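Local coordinates for N-acetylneuraminic acid (Sialic acid) synthetase (PDB 6NCS), which probably makes sialic acid or its 9-phosphate, and binds a manganese ion in its TIM-barrel domain, at residues G38-N41 / L42-M46; L218-A222 / S223-I227. One frame throughout, in Å; residues are numbered along the deposited sequence.

Interaction 1: G38-N41 / L42-M46; sequences GDLN and LALRM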
# COMPACT_ATOMS: atom_id res chain seq x y z
N GLY A 38 -11.91 32.30 10.96
CA GLY A 38 -11.74 33.19 12.08
C GLY A 38 -12.89 33.20 13.06
O GLY A 38 -12.89 34.02 13.99
N ASP A 39 -13.89 32.34 12.86
CA ASP A 39 -15.02 32.21 13.77
C ASP A 39 -14.58 31.31 14.92
O ASP A 39 -14.38 30.12 14.72
CB ASP A 39 -16.22 31.63 13.02
CG ASP A 39 -17.47 31.50 13.88
OD1 ASP A 39 -17.38 31.42 15.13
OD2 ASP A 39 -18.57 31.46 13.30
N LEU A 40 -14.42 31.89 16.12
CA LEU A 40 -13.89 31.10 17.23
C LEU A 40 -14.86 30.00 17.64
O LEU A 40 -14.43 28.88 17.93
CB LEU A 40 -13.59 32.01 18.42
CG LEU A 40 -12.99 31.33 19.66
CD1 LEU A 40 -11.73 30.59 19.30
CD2 LEU A 40 -12.70 32.37 20.73
N ASN A 41 -16.16 30.30 17.69
CA ASN A 41 -17.13 29.27 18.05
C ASN A 41 -17.15 28.14 17.04
O ASN A 41 -17.37 26.98 17.40
CB ASN A 41 -18.52 29.87 18.19
CG ASN A 41 -18.64 30.73 19.41
OD1 ASN A 41 -17.84 30.61 20.33
ND2 ASN A 41 -19.63 31.62 19.43
N LEU A 42 -16.91 28.45 15.76
CA LEU A 42 -16.85 27.39 14.76
C LEU A 42 -15.61 26.53 14.96
O LEU A 42 -15.67 25.30 14.84
CB LEU A 42 -16.88 28.00 13.36
CG LEU A 42 -16.87 27.01 12.19
CD1 LEU A 42 -17.97 25.96 12.35
CD2 LEU A 42 -17.05 27.77 10.86
N ALA A 43 -14.47 27.16 15.28
CA ALA A 43 -13.26 26.40 15.55
C ALA A 43 -13.45 25.48 16.75
O ALA A 43 -12.98 24.34 16.75
CB ALA A 43 -12.08 27.35 15.78
N LEU A 44 -14.14 25.96 17.80
CA LEU A 44 -14.42 25.11 18.95
C LEU A 44 -15.31 23.94 18.57
O LEU A 44 -15.09 22.80 19.01
CB LEU A 44 -15.07 25.95 20.06
CG LEU A 44 -14.16 26.97 20.73
CD1 LEU A 44 -14.96 27.94 21.60
CD2 LEU A 44 -13.10 26.27 21.56
N ARG A 45 -16.32 24.19 17.73
CA ARG A 45 -17.17 23.12 17.22
C ARG A 45 -16.36 22.11 16.42
O ARG A 45 -16.61 20.90 16.48
CB ARG A 45 -18.30 23.70 16.37
CG ARG A 45 -19.14 22.65 15.67
CD ARG A 45 -20.22 23.29 14.82
NE ARG A 45 -20.92 22.29 14.02
CZ ARG A 45 -21.66 22.57 12.96
NH1 ARG A 45 -21.80 23.83 12.56
NH2 ARG A 45 -22.26 21.58 12.30
N MET A 46 -15.38 22.60 15.65
CA MET A 46 -14.55 21.69 14.87
C MET A 46 -13.78 20.75 15.79
O MET A 46 -13.64 19.55 15.49
CB MET A 46 -13.60 22.49 13.97
CG MET A 46 -14.32 23.28 12.89
SD MET A 46 -13.18 24.28 11.89
CE MET A 46 -12.47 23.02 10.81
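Asp39 caps the start of helix 40-52 by bending its carboxylate back over the first turn, where OD1 accepts from Leu42 N at 3.1 Å. The side chain turns its CG away from its own backbone N (chi1 -178°), which sets CG beside the carbonyl carbon and lets OD1 reach Leu42 N. Leu42 N meets OD1 from above the carboxylate plane, 74° out of it, although the N-H itself points fairly well at the oxygen (155°). The same residue grips the turn a second time, since Asp39 O accepts from Ala43 N at 3.0 Å. The side chains of Asp39 and Leu42 cross at about a right angle, with Asp39 CG 3.6 Å from Leu42 CB, and the aliphatic carbon thereby lies against the carboxylate. One residue on, Leu40 O accepts from Leu44 N at 2.9 Å, while Leu40 CG and Leu44 CD1 make a looser apolar touch at 4.4 Å. Arg45 extends along the surface to a salt bridge with Glu49. The helix links strands 27-33 and 57-62 in a beta-alpha-beta unit; Leu40, Ala43 and Leu44 pack on helix 86-98, and Leu42 touches Val234 of a loop.

Interaction 2: L218-A222 / S223-I227; sequences LLAVA and SGAEI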
# COMPACT_ATOMS: atom_id res chain seq x y z
N LEU A 218 -6.29 6.61 2.44
CA LEU A 218 -6.36 5.19 2.82
C LEU A 218 -5.36 4.36 2.01
O LEU A 218 -4.70 3.47 2.56
CB LEU A 218 -7.78 4.66 2.62
CG LEU A 218 -8.76 5.31 3.62
CD1 LEU A 218 -10.17 4.89 3.29
CD2 LEU A 218 -8.40 4.86 5.03
N LEU A 219 -5.28 4.61 0.70
CA LEU A 219 -4.24 3.96 -0.08
C LEU A 219 -2.85 4.31 0.45
O LEU A 219 -1.95 3.47 0.42
CB LEU A 219 -4.37 4.33 -1.56
CG LEU A 219 -5.61 3.75 -2.26
CD1 LEU A 219 -5.80 4.35 -3.64
CD2 LEU A 219 -5.49 2.23 -2.34
N ALA A 220 -2.68 5.53 0.97
CA ALA A 220 -1.38 5.90 1.51
C ALA A 220 -1.03 5.07 2.73
O ALA A 220 0.12 4.66 2.91
CB ALA A 220 -1.35 7.40 1.85
N VAL A 221 -2.03 4.77 3.58
CA VAL A 221 -1.82 3.84 4.69
C VAL A 221 -1.39 2.48 4.18
O VAL A 221 -0.44 1.88 4.70
CB VAL A 221 -3.09 3.74 5.56
CG1 VAL A 221 -2.93 2.64 6.61
CG2 VAL A 221 -3.40 5.07 6.23
N ALA A 222 -2.08 1.95 3.16
CA ALA A 222 -1.66 0.66 2.61
C ALA A 222 -0.25 0.72 2.03
O ALA A 222 0.47 -0.28 2.05
CB ALA A 222 -2.64 0.18 1.54
N SER A 223 0.17 1.88 1.54
CA SER A 223 1.51 2.01 0.99
C SER A 223 2.55 2.36 2.04
O SER A 223 3.70 2.64 1.69
CB SER A 223 1.52 3.05 -0.13
OG SER A 223 1.46 4.36 0.39
N GLY A 224 2.19 2.36 3.32
CA GLY A 224 3.17 2.49 4.39
C GLY A 224 3.07 3.73 5.26
O GLY A 224 3.88 3.87 6.19
N ALA A 225 2.14 4.66 5.03
CA ALA A 225 2.08 5.88 5.84
C ALA A 225 1.80 5.57 7.30
O ALA A 225 0.93 4.76 7.63
CB ALA A 225 1.00 6.81 5.29
N GLU A 226 2.55 6.22 8.19
CA GLU A 226 2.40 6.06 9.63
C GLU A 226 1.70 7.24 10.28
O GLU A 226 1.36 7.18 11.47
CB GLU A 226 3.78 5.84 10.27
CG GLU A 226 4.62 4.81 9.52
CD GLU A 226 6.01 4.64 10.08
OE1 GLU A 226 6.99 5.08 9.43
OE2 GLU A 226 6.13 4.06 11.18
N ILE A 227 1.48 8.31 9.53
CA ILE A 227 0.75 9.49 9.95
C ILE A 227 -0.09 9.89 8.75
O ILE A 227 0.38 9.79 7.61
CB ILE A 227 1.70 10.64 10.35
CG1 ILE A 227 2.64 10.24 11.48
CG2 ILE A 227 0.90 11.89 10.75
CD1 ILE A 227 3.97 9.61 10.99
O HOH W 1 0.71 2.07 7.14
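Ser223 and Ala225 both fold back onto Ala220, the hydroxyl of one and the methyl of the other closing on the last turn of helix 215-222. In the conformer described, one of two, Ser223 OG donates to Ala220 O at 2.9 Å; its chi1 of 75° holds the oxygen between the backbone N and the carbonyl carbon, and this rotamer swings it back over the helix. Ala225 N reaches Ala220 O at 2.9 Å with a nearly straight N-H (167°). The two donors come from opposite faces of the carbonyl plane, so in this conformer Ala220 O is held by two bonds, one from each face. Ser223 N adds a weak third approach to Ala220 O, its better bond being to Leu219 O. Ala225 points its methyl at the helix, with CB 4.2 Å from Ala220 CB, and both methyls rest on Tyr207 of strand 205-209. Gly224 N binds Val221 O at 3.0 Å from above that carbonyl's plane, 66° out of it. Water 1 then donates to both Val221 O and Ala225 O, each at 2.7 Å, bridging helix end and loop. Ser223 also touches Leu191 and Ile194, and Ala222 packs on Ala222 of the second subunit. Gly224 has positive phi, a backbone conformation that glycine readily adopts. With the Ala225 N to Ala220 O and Gly224 N to Val221 O bonds, this is a Schellman motif, here ending a barrel helix and turning the chain into strand 227-231.

Interaction 1 comes first along the chain and lies where the chain, having left strand 27-33, enters helix 40-52; interaction 2 lies where helix 215-222 hands over to strand 227-231. These are the two kinds of turn that a beta-alpha barrel alternates. Their centres are 30 Å apart; with nearest atoms about 17 Å apart they do not touch, and they lie on opposite sides of the chain's centre. The common element is the eight-stranded parallel sheet of the TIM-barrel domain, in which strands 27-33 and 227-231 are neighbours. Interaction 1 is at the surface; interaction 2 is buried near the second subunit, Ala220 being about 11 Å from the manganese ligand His210 between side chains.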